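Long-range contacts in alginate lyase (Aplysia kurodai, PDB 5GMT), which probably cleaves alginate by beta-elimination, as a polysaccharide lyase family 14 enzyme with specificity for polymannuronate: residues Glu196-Asn201 / His237-Met242; Ser88-Met93 / Ile270-His275. One frame throughout, in Å; residues are numbered along the deposited sequence.

Contact 1 and contact 2 are neighbours, their centres about 7 Å apart, and both reach the same antiparallel sheet, in which strands 191-199 and 92-102 lie side by side. Contact 1 is the more interior, about 12 Å from the centre of the chain to its own centre. It joins two different sheets through aliphatic carbons. Contact 2, its centre about 17 Å from the centre of the chain, brings together the ends of two adjoining strands of one sheet and is partly buried; its apolar end gives way to water bridges and a histidine ring. It buries 382 Å² against 192 Å². Two probable hydrogen bonds tie the sites together, His238 ND1 to Asp91 OD1 and Ile200 O to His275 NE2.

Contact 1 (Glu196-Asn201 / His237-Met242); sequences EEVHIN and HHLRGM
His238 meets Ile200 CD1 with its CA, and the bond to His238 CB leads away from Ile200; the imidazole has Arg240 NH2 at its edge and in its plane, while His238 CB lies 3.9 Å above one face of the Arg240 guanidinium, offset to the rim. His238 ND1 is hydrogen-bonded to Asp91 OD1. On the other segment the His199 ring stacks on Trp209 and has Glu197 CG at its edge; His199 NE2 donates to Glu197 OE2 over 2.8 Å, reaching the anti side of the carboxylate 23° out of its plane. With His199 ND1 bonded to Ala276 N, both ring nitrogens are engaged, which fixes the flip of the ring.

The contact itself is aliphatic, without a hydrogen bond. Ile200 and Leu239 run past each other in opposite directions, Ile200 CG2 resting 3.9 Å from Leu239 CG, and Val198 CG1 lies 4.0 Å from Leu239 CD2. Ile200 CG1 sits between its backbone N and carbonyl carbon (chi1 60°), and the extended arm carries CD1 to 3.8 Å from His237 O. Without the two branches of Ile200, as with an alanine here, a gap is likely to open beside Leu239 and the His237-His238 backbone. Phe137 touches both Ile200 and Leu239. Beyond, Arg240 and Gly241 form a classic beta bulge in strand 238-247. Strands 191-199 and 238-247 belong to separate antiparallel sheets, and such side-chain packing between sheets is characteristic of the concanavalin-like beta sandwich.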
loop_
_atom_site.group_PDB
_atom_site.type_symbol
_atom_site.label_atom_id
_atom_site.label_comp_id
_atom_site.label_asym_id
_atom_site.label_seq_id
_atom_site.Cartn_x
_atom_site.Cartn_y
_atom_site.Cartn_z
ATOM N N GLU A 196 -1.092 8.910 0.077
ATOM C CA GLU A 196 -0.846 8.473 -1.285
ATOM C C GLU A 196 -1.988 8.983 -2.132
ATOM O O GLU A 196 -3.122 8.543 -1.964
ATOM C CB GLU A 196 -0.742 6.949 -1.392
ATOM C CG GLU A 196 -0.387 6.480 -2.821
ATOM C CD GLU A 196 -0.513 4.976 -3.021
ATOM O OE1 GLU A 196 -1.475 4.379 -2.489
ATOM O OE2 GLU A 196 0.349 4.387 -3.720
ATOM N N GLU A 197 -1.685 9.924 -3.020
ATOM C CA GLU A 197 -2.673 10.507 -3.904
ATOM C C GLU A 197 -2.468 9.966 -5.310
ATOM O O GLU A 197 -1.372 10.034 -5.859
ATOM C CB GLU A 197 -2.591 12.039 -3.908
ATOM C CG GLU A 197 -3.581 12.663 -4.890
ATOM C CD GLU A 197 -3.822 14.151 -4.660
ATOM O OE1 GLU A 197 -3.121 14.756 -3.828
ATOM O OE2 GLU A 197 -4.721 14.716 -5.324
ATOM N N VAL A 198 -3.530 9.402 -5.869
ATOM C CA VAL A 198 -3.433 8.713 -7.141
ATOM C C VAL A 198 -4.437 9.278 -8.129
ATOM O O VAL A 198 -5.627 9.331 -7.836
ATOM C CB VAL A 198 -3.698 7.196 -6.994
ATOM C CG1 VAL A 198 -3.661 6.515 -8.373
ATOM C CG2 VAL A 198 -2.690 6.558 -6.050
ATOM N N HIS A 199 -3.951 9.710 -9.288
ATOM C CA HIS A 199 -4.832 10.112 -10.382
ATOM C C HIS A 199 -4.521 9.204 -11.558
ATOM O O HIS A 199 -3.406 9.229 -12.085
ATOM C CB HIS A 199 -4.633 11.591 -10.752
ATOM C CG HIS A 199 -5.071 12.539 -9.680
ATOM N ND1 HIS A 199 -6.007 13.526 -9.897
ATOM C CD2 HIS A 199 -4.726 12.627 -8.372
ATOM C CE1 HIS A 199 -6.216 14.186 -8.772
ATOM N NE2 HIS A 199 -5.444 13.667 -7.833
ATOM N N ILE A 200 -5.486 8.383 -11.964
ATOM C CA ILE A 200 -5.185 7.407 -12.996
ATOM C C ILE A 200 -5.183 8.113 -14.340
ATOM O O ILE A 200 -5.722 9.212 -14.477
ATOM C CB ILE A 200 -6.173 6.207 -12.990
ATOM C CG1 ILE A 200 -7.616 6.653 -13.224
ATOM C CG2 ILE A 200 -6.068 5.434 -11.680
ATOM C CD1 ILE A 200 -8.598 5.461 -13.166
ATOM N N ASN A 201 -4.537 7.497 -15.318
ATOM C CA ASN A 201 -4.351 8.121 -16.623
ATOM C C ASN A 201 -5.617 8.252 -17.451
ATOM O O ASN A 201 -6.568 7.477 -17.311
ATOM C CB ASN A 201 -3.327 7.331 -17.431
ATOM C CG ASN A 201 -3.774 5.899 -17.682
ATOM O OD1 ASN A 201 -3.853 5.096 -16.749
ATOM N ND2 ASN A 201 -4.068 5.568 -18.953
ATOM N N HIS A 237 -11.825 0.589 -16.223
ATOM C CA HIS A 237 -10.987 0.473 -15.013
ATOM C C HIS A 237 -11.016 1.755 -14.186
ATOM O O HIS A 237 -10.893 2.863 -14.729
ATOM C CB HIS A 237 -9.527 0.155 -15.368
ATOM C CG HIS A 237 -9.322 -1.211 -15.940
ATOM N ND1 HIS A 237 -8.069 -1.737 -16.179
ATOM C CD2 HIS A 237 -10.209 -2.159 -16.327
ATOM C CE1 HIS A 237 -8.194 -2.952 -16.681
ATOM N NE2 HIS A 237 -9.480 -3.229 -16.791
ATOM N N HIS A 238 -11.158 1.604 -12.870
ATOM C CA HIS A 238 -11.145 2.742 -11.953
ATOM C C HIS A 238 -10.474 2.361 -10.637
ATOM O O HIS A 238 -10.140 1.202 -10.419
ATOM C CB HIS A 238 -12.568 3.240 -11.689
ATOM C CG HIS A 238 -13.319 3.588 -12.937
ATOM N ND1 HIS A 238 -13.121 4.772 -13.619
ATOM C CD2 HIS A 238 -14.257 2.903 -13.634
ATOM C CE1 HIS A 238 -13.913 4.803 -14.678
ATOM N NE2 HIS A 238 -14.614 3.682 -14.707
ATOM N N LEU A 239 -10.264 3.341 -9.768
ATOM C CA LEU A 239 -9.716 3.051 -8.445
ATOM C C LEU A 239 -10.801 2.390 -7.617
ATOM O O LEU A 239 -11.958 2.805 -7.680
ATOM C CB LEU A 239 -9.212 4.330 -7.777
ATOM C CG LEU A 239 -7.868 4.813 -8.313
ATOM C CD1 LEU A 239 -7.747 6.330 -8.171
ATOM C CD2 LEU A 239 -6.738 4.099 -7.575
ATOM N N ARG A 240 -10.435 1.364 -6.848
ATOM C CA ARG A 240 -11.431 0.576 -6.123
ATOM C C ARG A 240 -11.317 0.700 -4.608
ATOM O O ARG A 240 -12.299 0.509 -3.891
ATOM C CB ARG A 240 -11.319 -0.898 -6.523
ATOM C CG ARG A 240 -11.535 -1.166 -8.024
ATOM C CD ARG A 240 -12.953 -0.778 -8.461
ATOM N NE ARG A 240 -13.126 -0.946 -9.904
ATOM C CZ ARG A 240 -14.089 -0.369 -10.615
ATOM N NH1 ARG A 240 -14.991 0.403 -10.015
ATOM N NH2 ARG A 240 -14.138 -0.554 -11.929
ATOM N N GLY A 241 -10.126 1.017 -4.106
ATOM C CA GLY A 241 -9.965 1.092 -2.668
ATOM C C GLY A 241 -8.562 0.791 -2.201
ATOM O O GLY A 241 -7.608 0.997 -2.938
ATOM N N MET A 242 -8.453 0.275 -0.977
ATOM C CA MET A 242 -7.157 0.048 -0.345
ATOM C C MET A 242 -6.741 -1.412 -0.412
ATOM O O MET A 242 -7.520 -2.307 -0.061
ATOM C CB MET A 242 -7.173 0.484 1.121
ATOM C CG MET A 242 -5.831 0.211 1.823
ATOM S SD MET A 242 -5.803 0.586 3.589
ATOM C CE MET A 242 -7.122 -0.457 4.192
#

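Contact 2 (Ser88-Met93 / Ile270-His275); sequences SSVDAM and ILTPSH
Met93 and Ile270 form the tight end of this contact: Met93 CG presses to 3.5 Å from Ile270 CG2, closer than carbon atoms usually pack, and SD lies near the same methyl. The Met93 side chain bends at its last torsion, after CG has passed Ile270. Beside it the backbones also come close, with Met93 CA 3.3 Å from Leu271 O in a CA-H...O contact. Val90 CG1 meets Thr272 CG2, their side chains crossing at about a right angle.

Strands 92-102 and 261-272 are antiparallel neighbours in one sheet of the sandwich, and strand 191-199 flanks 92-102 on its other side, as the backbone bond of Met93 with Val198 attests. Strand 14-19 pairs with 261-272 in turn, and Ile270 bonds to its backbone. Between Ser88-Met93 and Ile270-His275 themselves no direct hydrogen bond forms. A water joins the two segments, donating to Ala92 O and Pro273 O (2.7 Å each).

This end, unlike the dry one at Met93, is bridged by water and more exposed: Asp91, Pro273 and His275 are partly exposed and Ser274 is exposed. Ala92 CB still touches Pro273 O, at 3.6 Å. The ring contact also stays close. His275, with CG anti to its backbone N (chi1 -168°), brings its ring back over Asp91, whose CB sits 3.5 Å from the ring centroid and only 5° off the normal, a CH-pi contact. Beyond the contact, Asp91 OD1 is bound by His238 and His275 NE2 by Ile200 O. The carboxylate is turned 56° from the ring plane, and Asp91 OD2 and His275 ND1 do not meet directly. A second water spans them, donating to Asp91 OD2 at 2.5 Å and lying 2.9 Å from His275 ND1.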
loop_
_atom_site.group_PDB
_atom_site.type_symbol
_atom_site.label_atom_id
_atom_site.label_comp_id
_atom_site.label_asym_id
_atom_site.label_seq_id
_atom_site.Cartn_x
_atom_site.Cartn_y
_atom_site.Cartn_z
ATOM N N SER A 88 -18.299 3.575 -8.384
ATOM C CA SER A 88 -17.640 2.631 -9.284
ATOM C C SER A 88 -16.911 3.279 -10.461
ATOM O O SER A 88 -16.426 2.569 -11.337
ATOM C CB SER A 88 -18.661 1.627 -9.823
ATOM O OG SER A 88 -19.653 2.300 -10.569
ATOM N N SER A 89 -16.836 4.609 -10.494
ATOM C CA SER A 89 -16.102 5.286 -11.559
ATOM C C SER A 89 -15.187 6.374 -11.000
ATOM O O SER A 89 -15.132 7.497 -11.530
ATOM C CB SER A 89 -17.071 5.883 -12.587
ATOM O OG SER A 89 -17.871 6.876 -11.977
ATOM N N VAL A 90 -14.461 6.034 -9.936
ATOM C CA VAL A 90 -13.535 6.984 -9.301
ATOM C C VAL A 90 -12.154 6.957 -9.949
ATOM O O VAL A 90 -11.508 5.913 -9.997
ATOM C CB VAL A 90 -13.382 6.702 -7.798
ATOM C CG1 VAL A 90 -12.334 7.634 -7.182
ATOM C CG2 VAL A 90 -14.724 6.878 -7.101
ATOM N N ASP A 91 -11.698 8.114 -10.423
ATOM C CA ASP A 91 -10.428 8.200 -11.151
ATOM C C ASP A 91 -9.318 8.874 -10.354
ATOM O O ASP A 91 -8.147 8.874 -10.770
ATOM C CB ASP A 91 -10.640 8.939 -12.474
ATOM C CG ASP A 91 -11.553 8.179 -13.412
ATOM O OD1 ASP A 91 -11.572 6.931 -13.329
ATOM O OD2 ASP A 91 -12.256 8.827 -14.214
ATOM N N ALA A 92 -9.690 9.468 -9.223
ATOM C CA ALA A 92 -8.704 10.054 -8.322
ATOM C C ALA A 92 -9.049 9.732 -6.868
ATOM O O ALA A 92 -10.205 9.817 -6.451
ATOM C CB ALA A 92 -8.608 11.567 -8.531
ATOM N N MET A 93 -8.032 9.365 -6.099
ATOM C CA MET A 93 -8.255 8.926 -4.740
ATOM C C MET A 93 -7.039 9.279 -3.896
ATOM O O MET A 93 -5.909 9.226 -4.378
ATOM C CB MET A 93 -8.514 7.416 -4.739
ATOM C CG MET A 93 -9.359 6.872 -3.632
ATOM S SD MET A 93 -9.583 5.093 -3.844
ATOM C CE MET A 93 -11.122 5.054 -4.755
ATOM N N ILE A 270 -9.932 7.659 3.149
ATOM C CA ILE A 270 -9.915 7.699 1.698
ATOM C C ILE A 270 -10.721 8.905 1.256
ATOM O O ILE A 270 -11.905 9.041 1.603
ATOM C CB ILE A 270 -10.473 6.405 1.071
ATOM C CG1 ILE A 270 -9.496 5.250 1.308
ATOM C CG2 ILE A 270 -10.688 6.588 -0.417
ATOM C CD1 ILE A 270 -9.990 3.906 0.779
ATOM N N LEU A 271 -10.059 9.800 0.530
ATOM C CA LEU A 271 -10.710 10.969 -0.056
ATOM C C LEU A 271 -10.760 10.855 -1.566
ATOM O O LEU A 271 -9.949 10.142 -2.164
ATOM C CB LEU A 271 -9.973 12.259 0.321
ATOM C CG LEU A 271 -9.773 12.521 1.809
ATOM C CD1 LEU A 271 -8.459 11.909 2.276
ATOM C CD2 LEU A 271 -9.798 14.022 2.060
ATOM N N THR A 272 -11.696 11.578 -2.181
ATOM C CA THR A 272 -11.798 11.605 -3.636
ATOM C C THR A 272 -11.721 13.039 -4.148
ATOM O O THR A 272 -12.742 13.718 -4.233
ATOM C CB THR A 272 -13.112 10.967 -4.134
ATOM O OG1 THR A 272 -14.224 11.613 -3.500
ATOM C CG2 THR A 272 -13.159 9.474 -3.818
ATOM N N PRO A 273 -10.510 13.503 -4.490
ATOM C CA PRO A 273 -10.369 14.851 -5.045
ATOM C C PRO A 273 -10.811 14.874 -6.496
ATOM O O PRO A 273 -11.025 13.816 -7.093
ATOM C CB PRO A 273 -8.869 15.117 -4.943
ATOM C CG PRO A 273 -8.257 13.737 -5.135
ATOM C CD PRO A 273 -9.232 12.761 -4.503
ATOM N N SER A 274 -10.934 16.068 -7.061
ATOM C CA SER A 274 -11.226 16.189 -8.483
ATOM C C SER A 274 -10.095 15.589 -9.299
ATOM O O SER A 274 -8.922 15.860 -9.040
ATOM C CB SER A 274 -11.420 17.654 -8.869
ATOM O OG SER A 274 -12.547 18.209 -8.220
ATOM N N HIS A 275 -10.455 14.775 -10.285
ATOM C CA HIS A 275 -9.473 14.157 -11.176
ATOM C C HIS A 275 -8.688 15.213 -11.955
ATOM O O HIS A 275 -9.268 16.094 -12.574
ATOM C CB HIS A 275 -10.178 13.194 -12.136
ATOM C CG HIS A 275 -9.242 12.300 -12.886
ATOM N ND1 HIS A 275 -9.471 11.910 -14.188
ATOM C CD2 HIS A 275 -8.084 11.708 -12.512
ATOM C CE1 HIS A 275 -8.493 11.118 -14.587
ATOM N NE2 HIS A 275 -7.637 10.979 -13.590
HETATM O O HOH W 1 -12.336 11.345 -14.580
HETATM O O HOH W 2 -12.079 11.357 -7.605
#